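Local coordinates for IroE-like serine hydrolase (Shewanella oneidensis, PDB 3GFF), which probably hydrolyses ester bonds as a serine hydrolase of the esterase D family, at residues Glu11-Ser19 with Arg26-Glu34; Phe192-Asn203 with Pro232-Pro243. One frame throughout, in Å; residues are numbered along the deposited sequence.

Interaction 1 of 2, residues Glu11-Ser19 with Arg26-Glu34; sequences EYQSKRLES and REYVIALPE
K15 packs its CB over the face of the Y28 ring, 3.3 Å from the ring centroid in a CH-pi contact. The two side chains run alongside each other, and K15 CG continues the contact to the phenol end, 3.2 Å from Y28 OH. Y28 CG sits between its backbone N and carbonyl carbon (chi1 67°), which turns the ring up against K15; L17 CB meets the ring edge, 4.0 Å from Y28 CE1. Were Y28 replaced by an alanine, the CB and CG of K15 would probably lose the ring they rest on, and a gap would open toward L125 and I129 of helix 114-132. On the other face of the sheet, Y12 CD1 touches V29 CG1 at 3.8 Å, and both side chains reach F55 of helix 51-65. Among the charged groups, R16 and E27 form a salt bridge whose modelled geometry is too close to be trusted in detail, whereas the guanidinium of R26 turns to D89. Six backbone hydrogen bonds join the hydrogen-bonded pairs Q13-I30, K15-Y28 and L17-R26, and a water links E11 O to L32 N. This ladder is that of an antiparallel beta hairpin, here at the N-terminal edge of the alpha/beta-hydrolase sheet.

Interaction 2 of 2, residues Phe192-Asn203 with Pro232-Pro243; sequences FKQKQLFMAIAN and PKGLGFMAKYYP
The F237 ring, on the last strand of the alpha/beta-hydrolase sheet, takes L197 and M199 at its edge: L197 CD2 is 3.6 Å from F237 CD1, and selenomethionine M199 makes a Met-aromatic contact, M199 SE lying 4.8 Å from the ring centroid. A239 N lies over one face of this ring, toward its rim. Over one face of the Y241 ring sits the backbone N of P243, and the edge of that ring meets A202 O; K240 CG lies over one face of the Y242 ring, also toward the rim. F198 is edge-on to the selenium of M238 and to the hydroxyl of Y242, while P232 CB lies in the plane of the F192 ring, 3.8 Å from F192 CE2. F198, F237 and Y241 lie on two parallel neighbours, 195-201 and 235-241, and F192 and Y242 flank them; helix 215-230 makes the crossover and covers F237.

Backbone hydrogen bonds join the strands in the usual parallel alternation. G234 has a positive phi (79°), and a CB there would collide with F192 O. The backbone N of A202 is hydrogen-bonded to D169 OD1, the acid of a probable Ser-His-Asp triad with S145 and H247. A first torsion near trans (chi1 -171°) carries the N203 amide across to P243, where N203 ND2 donates to a lone pair of P243 O, 3.0 Å away.

Overall arrangement
Interactions 1 and 2 lie at the two ends of one mixed sheet, on opposite sides of the chain's centre, with centres 28 Å apart and nearest atoms about 19 Å apart. Each joins an outermost strand of this sheet to its neighbour. Interaction 1 closes a short antiparallel hairpin; interaction 2 pairs parallel strands separated by a helical crossover. Both are partly buried, but interaction 2 lies nearer the centre of the chain and buries more surface, with aromatic and aliphatic side chains making most of its side-chain contacts. The 12-19 strand is more exposed and carries charged and polar groups, and interaction 2 also lies beside the probable catalytic triad, which the side chain of A202 touches.

Interaction 1 of 2, residues Glu11-Ser19 with Arg26-Glu34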
loop_
_atom_site.group_PDB
_atom_site.type_symbol
_atom_site.label_atom_id
_atom_site.label_comp_id
_atom_site.label_asym_id
_atom_site.label_seq_id
_atom_site.Cartn_x
_atom_site.Cartn_y
_atom_site.Cartn_z
ATOM N N GLU A 11 11.055 -5.177 -10.524
ATOM C CA GLU A 11 11.919 -5.868 -11.563
ATOM C C GLU A 11 11.074 -6.704 -12.507
ATOM O O GLU A 11 10.777 -7.887 -12.282
ATOM C CB GLU A 11 13.026 -6.731 -10.959
ATOM C CG GLU A 11 13.849 -7.451 -12.034
ATOM C CD GLU A 11 15.135 -8.019 -11.511
ATOM O OE1 GLU A 11 15.586 -7.583 -10.420
ATOM O OE2 GLU A 11 15.709 -8.895 -12.200
ATOM N N TYR A 12 10.703 -6.069 -13.595
ATOM C CA TYR A 12 9.813 -6.682 -14.522
ATOM C C TYR A 12 10.535 -6.915 -15.847
ATOM O O TYR A 12 11.671 -6.517 -16.041
ATOM C CB TYR A 12 8.582 -5.776 -14.690
ATOM C CG TYR A 12 8.957 -4.378 -15.108
ATOM C CD1 TYR A 12 9.335 -4.102 -16.430
ATOM C CD2 TYR A 12 8.988 -3.338 -14.181
ATOM C CE1 TYR A 12 9.710 -2.832 -16.824
ATOM C CE2 TYR A 12 9.360 -2.052 -14.567
ATOM C CZ TYR A 12 9.717 -1.807 -15.889
ATOM O OH TYR A 12 10.074 -0.538 -16.284
ATOM N N GLN A 13 9.814 -7.550 -16.748
ATOM C CA GLN A 13 10.263 -7.884 -18.075
ATOM C C GLN A 13 9.312 -7.104 -18.998
ATOM O O GLN A 13 8.096 -7.228 -18.894
ATOM C CB GLN A 13 10.074 -9.385 -18.176
ATOM C CG GLN A 13 10.780 -10.134 -19.243
ATOM C CD GLN A 13 10.804 -11.634 -18.946
ATOM O OE1 GLN A 13 11.495 -12.392 -19.628
ATOM N NE2 GLN A 13 10.068 -12.062 -17.900
ATOM N N SER A 14 9.846 -6.246 -19.843
ATOM C CA SER A 14 9.013 -5.501 -20.785
ATOM C C SER A 14 8.760 -6.344 -22.041
ATOM O O SER A 14 9.682 -6.716 -22.755
ATOM C CB SER A 14 9.659 -4.169 -21.159
ATOM O OG SER A 14 9.127 -3.708 -22.396
ATOM N N LYS A 15 7.492 -6.580 -22.325
ATOM C CA LYS A 15 7.063 -7.436 -23.411
ATOM C C LYS A 15 6.219 -6.782 -24.503
ATOM O O LYS A 15 5.610 -5.733 -24.292
ATOM C CB LYS A 15 6.239 -8.566 -22.792
ATOM C CG LYS A 15 6.812 -9.949 -22.910
ATOM C CD LYS A 15 8.124 -10.208 -22.245
ATOM C CE LYS A 15 8.690 -11.475 -22.847
ATOM N NZ LYS A 15 8.966 -11.274 -24.321
ATOM N N ARG A 16 6.171 -7.445 -25.663
ATOM C CA ARG A 16 5.331 -7.032 -26.796
ATOM C C ARG A 16 4.680 -8.222 -27.488
ATOM O O ARG A 16 5.294 -9.287 -27.665
ATOM C CB ARG A 16 6.121 -6.269 -27.862
ATOM C CG ARG A 16 6.327 -4.837 -27.511
ATOM C CD ARG A 16 7.550 -4.269 -28.171
ATOM N NE ARG A 16 7.964 -3.078 -27.435
ATOM C CZ ARG A 16 7.883 -1.822 -27.876
ATOM N NH1 ARG A 16 7.448 -1.561 -29.118
ATOM N NH2 ARG A 16 8.290 -0.819 -27.077
ATOM N N LEU A 17 3.445 -8.001 -27.920
ATOM C CA LEU A 17 2.693 -8.985 -28.654
ATOM C C LEU A 17 1.969 -8.290 -29.817
ATOM O O LEU A 17 1.278 -7.265 -29.623
ATOM C CB LEU A 17 1.691 -9.609 -27.674
ATOM C CG LEU A 17 0.882 -10.841 -28.030
ATOM C CD1 LEU A 17 0.196 -11.379 -26.791
ATOM C CD2 LEU A 17 -0.129 -10.493 -29.094
ATOM N N GLU A 18 2.116 -8.833 -31.016
ATOM C CA GLU A 18 1.387 -8.311 -32.174
ATOM C C GLU A 18 -0.019 -8.875 -32.083
ATOM O O GLU A 18 -0.190 -10.065 -32.236
ATOM C CB GLU A 18 2.035 -8.721 -33.497
ATOM C CG GLU A 18 3.391 -8.092 -33.762
ATOM C CD GLU A 18 3.390 -6.560 -33.638
ATOM O OE1 GLU A 18 2.865 -5.857 -34.552
ATOM O OE2 GLU A 18 3.941 -6.057 -32.631
ATOM N N SER A 19 -1.020 -8.032 -31.801
ATOM C CA SER A 19 -2.401 -8.497 -31.717
ATOM C C SER A 19 -2.997 -8.536 -33.098
ATOM O O SER A 19 -3.177 -7.504 -33.715
ATOM C CB SER A 19 -3.285 -7.605 -30.836
ATOM O OG SER A 19 -4.628 -8.071 -30.845
ATOM N N ARG A 26 0.676 -4.625 -28.970
ATOM C CA ARG A 26 0.258 -4.488 -27.608
ATOM C C ARG A 26 1.463 -4.681 -26.680
ATOM O O ARG A 26 2.199 -5.635 -26.820
ATOM C CB ARG A 26 -0.870 -5.487 -27.277
ATOM C CG ARG A 26 -2.274 -5.010 -27.615
ATOM C CD ARG A 26 -2.488 -3.638 -26.968
ATOM N NE ARG A 26 -3.874 -3.277 -26.769
ATOM C CZ ARG A 26 -4.462 -3.022 -25.608
ATOM N NH1 ARG A 26 -3.821 -2.998 -24.464
ATOM N NH2 ARG A 26 -5.735 -2.719 -25.606
ATOM N N GLU A 27 1.653 -3.753 -25.743
ATOM C CA GLU A 27 2.722 -3.833 -24.756
ATOM C C GLU A 27 2.202 -4.262 -23.396
ATOM O O GLU A 27 1.031 -4.020 -23.012
ATOM C CB GLU A 27 3.474 -2.494 -24.635
ATOM C CG GLU A 27 4.278 -2.175 -25.873
ATOM C CD GLU A 27 4.983 -0.829 -25.812
ATOM O OE1 GLU A 27 4.562 0.079 -25.052
ATOM O OE2 GLU A 27 5.968 -0.678 -26.558
ATOM N N TYR A 28 3.076 -4.950 -22.687
ATOM C CA TYR A 28 2.771 -5.411 -21.352
ATOM C C TYR A 28 4.050 -5.666 -20.561
ATOM O O TYR A 28 5.134 -5.791 -21.128
ATOM C CB TYR A 28 1.866 -6.648 -21.398
ATOM C CG TYR A 28 2.463 -7.902 -21.971
ATOM C CD1 TYR A 28 2.399 -8.161 -23.327
ATOM C CD2 TYR A 28 3.051 -8.848 -21.150
ATOM C CE1 TYR A 28 2.897 -9.328 -23.847
ATOM C CE2 TYR A 28 3.555 -10.012 -21.660
ATOM C CZ TYR A 28 3.465 -10.259 -23.007
ATOM O OH TYR A 28 3.997 -11.401 -23.547
ATOM N N VAL A 29 3.901 -5.746 -19.245
ATOM C CA VAL A 29 5.005 -5.983 -18.321
ATOM C C VAL A 29 4.712 -7.209 -17.443
ATOM O O VAL A 29 3.572 -7.458 -17.083
ATOM C CB VAL A 29 5.262 -4.747 -17.407
ATOM C CG1 VAL A 29 5.990 -3.644 -18.148
ATOM C CG2 VAL A 29 3.938 -4.233 -16.801
ATOM N N ILE A 30 5.744 -7.987 -17.149
ATOM C CA ILE A 30 5.654 -9.199 -16.313
ATOM C C ILE A 30 6.584 -9.074 -15.094
ATOM O O ILE A 30 7.715 -8.693 -15.257
ATOM C CB ILE A 30 6.185 -10.440 -17.081
ATOM C CG1 ILE A 30 5.362 -10.744 -18.327
ATOM C CG2 ILE A 30 6.226 -11.676 -16.193
ATOM C CD1 ILE A 30 5.888 -11.973 -19.087
ATOM N N ALA A 31 6.096 -9.389 -13.895
ATOM C CA ALA A 31 6.910 -9.454 -12.681
ATOM C C ALA A 31 6.803 -10.915 -12.263
ATOM O O ALA A 31 5.687 -11.440 -12.137
ATOM C CB ALA A 31 6.373 -8.531 -11.569
ATOM N N LEU A 32 7.953 -11.581 -12.123
ATOM C CA LEU A 32 7.996 -12.976 -11.725
ATOM C C LEU A 32 8.158 -13.022 -10.192
ATOM O O LEU A 32 8.813 -12.180 -9.610
ATOM C CB LEU A 32 9.160 -13.706 -12.432
ATOM C CG LEU A 32 9.052 -13.893 -13.952
ATOM C CD1 LEU A 32 10.320 -14.522 -14.472
ATOM C CD2 LEU A 32 7.831 -14.767 -14.356
ATOM N N PRO A 33 7.554 -14.010 -9.538
ATOM C CA PRO A 33 7.706 -14.058 -8.103
ATOM C C PRO A 33 9.127 -14.384 -7.717
ATOM O O PRO A 33 9.899 -14.937 -8.519
ATOM C CB PRO A 33 6.763 -15.192 -7.686
ATOM C CG PRO A 33 6.660 -16.030 -8.820
ATOM C CD PRO A 33 6.741 -15.134 -10.032
ATOM N N GLU A 34 9.519 -13.986 -6.514
ATOM C CA GLU A 34 10.836 -14.312 -6.084
ATOM C C GLU A 34 10.841 -15.829 -5.850
ATOM O O GLU A 34 9.842 -16.420 -5.416
ATOM C CB GLU A 34 11.332 -13.448 -4.931
ATOM C CG GLU A 34 10.539 -13.338 -3.670
ATOM C CD GLU A 34 11.122 -12.237 -2.713
ATOM O OE1 GLU A 34 12.298 -11.821 -2.853
ATOM O OE2 GLU A 34 10.383 -11.770 -1.822
HETATM O O HOH W 1 10.573 -10.188 -13.179
#

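Interaction 2 of 2, residues Phe192-Asn203 with Pro232-Pro243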
loop_
_atom_site.group_PDB
_atom_site.type_symbol
_atom_site.label_atom_id
_atom_site.label_comp_id
_atom_site.label_asym_id
_atom_site.label_seq_id
_atom_site.Cartn_x
_atom_site.Cartn_y
_atom_site.Cartn_z
ATOM N N PHE A 192 -23.411 -18.773 -11.296
ATOM C CA PHE A 192 -22.033 -18.589 -11.763
ATOM C C PHE A 192 -21.229 -19.868 -11.575
ATOM O O PHE A 192 -21.515 -20.669 -10.692
ATOM C CB PHE A 192 -21.376 -17.430 -11.021
ATOM C CG PHE A 192 -21.969 -16.120 -11.365
ATOM C CD1 PHE A 192 -21.528 -15.433 -12.479
ATOM C CD2 PHE A 192 -22.978 -15.586 -10.608
ATOM C CE1 PHE A 192 -22.060 -14.203 -12.814
ATOM C CE2 PHE A 192 -23.539 -14.363 -10.936
ATOM C CZ PHE A 192 -23.066 -13.665 -12.045
ATOM N N LYS A 193 -20.215 -20.058 -12.413
ATOM C CA LYS A 193 -19.431 -21.276 -12.345
ATOM C C LYS A 193 -18.210 -21.119 -11.424
ATOM O O LYS A 193 -17.061 -21.059 -11.865
ATOM C CB LYS A 193 -19.096 -21.769 -13.762
ATOM C CG LYS A 193 -20.352 -22.272 -14.521
ATOM C CD LYS A 193 -19.955 -23.116 -15.685
ATOM C CE LYS A 193 -21.113 -23.780 -16.409
ATOM N NZ LYS A 193 -21.921 -22.843 -17.149
ATOM N N GLN A 194 -18.514 -21.073 -10.125
ATOM C CA GLN A 194 -17.534 -20.916 -9.032
ATOM C C GLN A 194 -16.637 -19.719 -9.280
ATOM O O GLN A 194 -15.413 -19.829 -9.498
ATOM C CB GLN A 194 -16.711 -22.195 -8.824
ATOM C CG GLN A 194 -17.508 -23.419 -8.444
ATOM C CD GLN A 194 -18.499 -23.175 -7.306
ATOM O OE1 GLN A 194 -19.715 -23.217 -7.525
ATOM N NE2 GLN A 194 -17.999 -22.924 -6.106
ATOM N N LYS A 195 -17.285 -18.562 -9.270
ATOM C CA LYS A 195 -16.618 -17.311 -9.496
ATOM C C LYS A 195 -16.494 -16.549 -8.194
ATOM O O LYS A 195 -17.121 -16.902 -7.187
ATOM C CB LYS A 195 -17.387 -16.506 -10.539
ATOM C CG LYS A 195 -17.589 -17.249 -11.867
ATOM C CD LYS A 195 -16.278 -17.413 -12.612
ATOM C CE LYS A 195 -16.447 -18.125 -13.914
ATOM N NZ LYS A 195 -15.189 -18.121 -14.692
ATOM N N GLN A 196 -15.614 -15.556 -8.225
ATOM C CA GLN A 196 -15.342 -14.630 -7.116
ATOM C C GLN A 196 -15.253 -13.194 -7.616
ATOM O O GLN A 196 -14.666 -12.932 -8.644
ATOM C CB GLN A 196 -14.074 -15.022 -6.345
ATOM C CG GLN A 196 -14.311 -16.251 -5.397
ATOM C CD GLN A 196 -13.027 -16.751 -4.731
ATOM O OE1 GLN A 196 -12.320 -17.569 -5.288
ATOM N NE2 GLN A 196 -12.770 -16.314 -3.521
ATOM N N LEU A 197 -15.880 -12.290 -6.872
ATOM C CA LEU A 197 -15.904 -10.871 -7.164
ATOM C C LEU A 197 -15.689 -10.103 -5.855
ATOM O O LEU A 197 -16.317 -10.401 -4.832
ATOM C CB LEU A 197 -17.250 -10.436 -7.770
ATOM C CG LEU A 197 -17.415 -8.907 -7.929
ATOM C CD1 LEU A 197 -16.471 -8.311 -8.996
ATOM C CD2 LEU A 197 -18.853 -8.577 -8.243
ATOM N N PHE A 198 -14.772 -9.150 -5.891
ATOM C CA PHE A 198 -14.548 -8.215 -4.776
ATOM C C PHE A 198 -14.769 -6.850 -5.349
ATOM O O PHE A 198 -14.203 -6.524 -6.406
ATOM C CB PHE A 198 -13.123 -8.330 -4.208
ATOM C CG PHE A 198 -12.754 -7.221 -3.231
ATOM C CD1 PHE A 198 -13.053 -7.333 -1.884
ATOM C CD2 PHE A 198 -12.083 -6.091 -3.676
ATOM C CE1 PHE A 198 -12.715 -6.339 -0.985
ATOM C CE2 PHE A 198 -11.734 -5.095 -2.796
ATOM C CZ PHE A 198 -12.064 -5.215 -1.438
HETATM N N MSE A 199 -15.600 -6.042 -4.701
HETATM C CA MSE A 199 -15.777 -4.638 -5.100
HETATM C C MSE A 199 -15.224 -3.675 -4.046
HETATM O O MSE A 199 -15.536 -3.797 -2.847
HETATM C CB MSE A 199 -17.263 -4.296 -5.318
HETATM C CG MSE A 199 -17.882 -4.947 -6.517
HETATM SE SE MSE A 199 -19.776 -4.629 -6.629
HETATM C CE MSE A 199 -19.758 -2.660 -6.722
ATOM N N ALA A 200 -14.417 -2.708 -4.485
ATOM C CA ALA A 200 -13.951 -1.626 -3.603
ATOM C C ALA A 200 -14.840 -0.476 -4.015
ATOM O O ALA A 200 -15.053 -0.274 -5.217
ATOM C CB ALA A 200 -12.461 -1.257 -3.840
ATOM N N ILE A 201 -15.356 0.267 -3.043
ATOM C CA ILE A 201 -16.245 1.379 -3.315
ATOM C C ILE A 201 -15.734 2.598 -2.554
ATOM O O ILE A 201 -15.748 2.603 -1.318
ATOM C CB ILE A 201 -17.726 1.075 -2.902
ATOM C CG1 ILE A 201 -18.205 -0.223 -3.541
ATOM C CG2 ILE A 201 -18.650 2.261 -3.292
ATOM C CD1 ILE A 201 -19.597 -0.747 -3.060
ATOM N N ALA A 202 -15.279 3.619 -3.297
ATOM C CA ALA A 202 -14.737 4.834 -2.703
ATOM C C ALA A 202 -15.831 5.899 -2.477
ATOM O O ALA A 202 -17.002 5.640 -2.706
ATOM C CB ALA A 202 -13.585 5.389 -3.568
ATOM N N ASN A 203 -15.425 7.090 -2.030
ATOM C CA ASN A 203 -16.328 8.203 -1.729
ATOM C C ASN A 203 -15.932 9.476 -2.532
ATOM O O ASN A 203 -15.643 10.526 -1.946
ATOM C CB ASN A 203 -16.277 8.457 -0.214
ATOM C CG ASN A 203 -17.352 9.450 0.272
ATOM O OD1 ASN A 203 -18.364 9.640 -0.377
ATOM N ND2 ASN A 203 -17.102 10.096 1.399
ATOM N N PRO A 232 -26.449 -14.518 -5.732
ATOM C CA PRO A 232 -26.477 -15.510 -6.801
ATOM C C PRO A 232 -25.670 -16.745 -6.445
ATOM O O PRO A 232 -24.634 -16.636 -5.792
ATOM C CB PRO A 232 -25.829 -14.768 -7.992
ATOM C CG PRO A 232 -25.162 -13.599 -7.427
ATOM C CD PRO A 232 -25.927 -13.218 -6.215
ATOM N N LYS A 233 -26.157 -17.905 -6.853
ATOM C CA LYS A 233 -25.452 -19.175 -6.636
ATOM C C LYS A 233 -24.143 -19.194 -7.438
ATOM O O LYS A 233 -24.055 -18.598 -8.505
ATOM C CB LYS A 233 -26.345 -20.387 -7.022
ATOM C CG LYS A 233 -27.653 -20.581 -6.185
ATOM C CD LYS A 233 -27.346 -20.609 -4.684
ATOM C CE LYS A 233 -28.377 -21.340 -3.837
ATOM N NZ LYS A 233 -28.110 -22.860 -3.671
ATOM N N GLY A 234 -23.107 -19.779 -6.849
ATOM C CA GLY A 234 -21.814 -19.904 -7.476
ATOM C C GLY A 234 -20.866 -18.733 -7.511
ATOM O O GLY A 234 -19.835 -18.823 -8.175
ATOM N N LEU A 235 -21.223 -17.635 -6.833
ATOM C CA LEU A 235 -20.401 -16.448 -6.753
ATOM C C LEU A 235 -20.086 -16.063 -5.302
ATOM O O LEU A 235 -21.009 -15.777 -4.514
ATOM C CB LEU A 235 -21.104 -15.252 -7.391
ATOM C CG LEU A 235 -20.355 -13.912 -7.428
ATOM C CD1 LEU A 235 -19.233 -13.873 -8.449
ATOM C CD2 LEU A 235 -21.371 -12.776 -7.711
ATOM N N GLY A 236 -18.791 -16.055 -4.977
ATOM C CA GLY A 236 -18.292 -15.566 -3.675
ATOM C C GLY A 236 -18.121 -14.069 -3.896
ATOM O O GLY A 236 -17.382 -13.644 -4.784
ATOM N N PHE A 237 -18.830 -13.268 -3.118
ATOM C CA PHE A 237 -18.836 -11.843 -3.303
ATOM C C PHE A 237 -18.523 -11.111 -2.032
ATOM O O PHE A 237 -18.932 -11.502 -0.914
ATOM C CB PHE A 237 -20.222 -11.390 -3.795
ATOM C CG PHE A 237 -20.406 -9.885 -3.830
ATOM C CD1 PHE A 237 -19.691 -9.111 -4.732
ATOM C CD2 PHE A 237 -21.327 -9.257 -3.005
ATOM C CE1 PHE A 237 -19.832 -7.748 -4.745
ATOM C CE2 PHE A 237 -21.502 -7.883 -3.038
ATOM C CZ PHE A 237 -20.756 -7.125 -3.892
HETATM N N MSE A 238 -17.763 -10.052 -2.182
HETATM C CA MSE A 238 -17.670 -9.148 -1.059
HETATM C C MSE A 238 -17.284 -7.740 -1.508
HETATM O O MSE A 238 -16.579 -7.578 -2.489
HETATM C CB MSE A 238 -16.841 -9.802 0.042
HETATM C CG MSE A 238 -15.454 -9.500 0.166
HETATM SE SE MSE A 238 -15.303 -8.433 1.724
HETATM C CE MSE A 238 -16.891 -9.023 2.685
ATOM N N ALA A 239 -17.867 -6.743 -0.849
ATOM C CA ALA A 239 -17.596 -5.343 -1.119
ATOM C C ALA A 239 -17.123 -4.645 0.162
ATOM O O ALA A 239 -17.418 -5.107 1.270
ATOM C CB ALA A 239 -18.861 -4.627 -1.666
ATOM N N LYS A 240 -16.331 -3.602 -0.009
ATOM C CA LYS A 240 -15.912 -2.752 1.093
ATOM C C LYS A 240 -16.018 -1.310 0.640
ATOM O O LYS A 240 -15.562 -0.963 -0.434
ATOM C CB LYS A 240 -14.506 -3.077 1.613
ATOM C CG LYS A 240 -14.079 -2.138 2.776
ATOM C CD LYS A 240 -12.727 -2.452 3.429
ATOM C CE LYS A 240 -12.843 -3.242 4.740
ATOM N NZ LYS A 240 -11.483 -3.437 5.316
ATOM N N TYR A 241 -16.685 -0.497 1.450
ATOM C CA TYR A 241 -16.840 0.937 1.219
ATOM C C TYR A 241 -15.748 1.688 1.998
ATOM O O TYR A 241 -15.502 1.415 3.172
ATOM C CB TYR A 241 -18.254 1.410 1.644
ATOM C CG TYR A 241 -18.419 2.938 1.663
ATOM C CD1 TYR A 241 -18.251 3.683 0.488
ATOM C CD2 TYR A 241 -18.750 3.609 2.833
ATOM C CE1 TYR A 241 -18.391 5.043 0.478
ATOM C CE2 TYR A 241 -18.898 5.006 2.846
ATOM C CZ TYR A 241 -18.725 5.707 1.639
ATOM O OH TYR A 241 -18.858 7.066 1.596
ATOM N N TYR A 242 -15.120 2.651 1.326
ATOM C CA TYR A 242 -14.027 3.461 1.869
ATOM C C TYR A 242 -14.410 4.949 1.889
ATOM O O TYR A 242 -14.141 5.685 0.926
ATOM C CB TYR A 242 -12.779 3.270 0.995
ATOM C CG TYR A 242 -12.245 1.841 0.916
ATOM C CD1 TYR A 242 -12.678 0.963 -0.066
ATOM C CD2 TYR A 242 -11.264 1.399 1.805
ATOM C CE1 TYR A 242 -12.174 -0.331 -0.139
ATOM C CE2 TYR A 242 -10.762 0.140 1.748
ATOM C CZ TYR A 242 -11.203 -0.722 0.756
ATOM O OH TYR A 242 -10.702 -1.995 0.737
ATOM N N PRO A 243 -15.001 5.421 2.977
ATOM C CA PRO A 243 -15.439 6.828 2.986
ATOM C C PRO A 243 -14.290 7.849 2.905
ATOM O O PRO A 243 -14.512 8.977 2.473
ATOM C CB PRO A 243 -16.163 6.959 4.341
ATOM C CG PRO A 243 -15.543 5.920 5.200
ATOM C CD PRO A 243 -15.252 4.761 4.274
#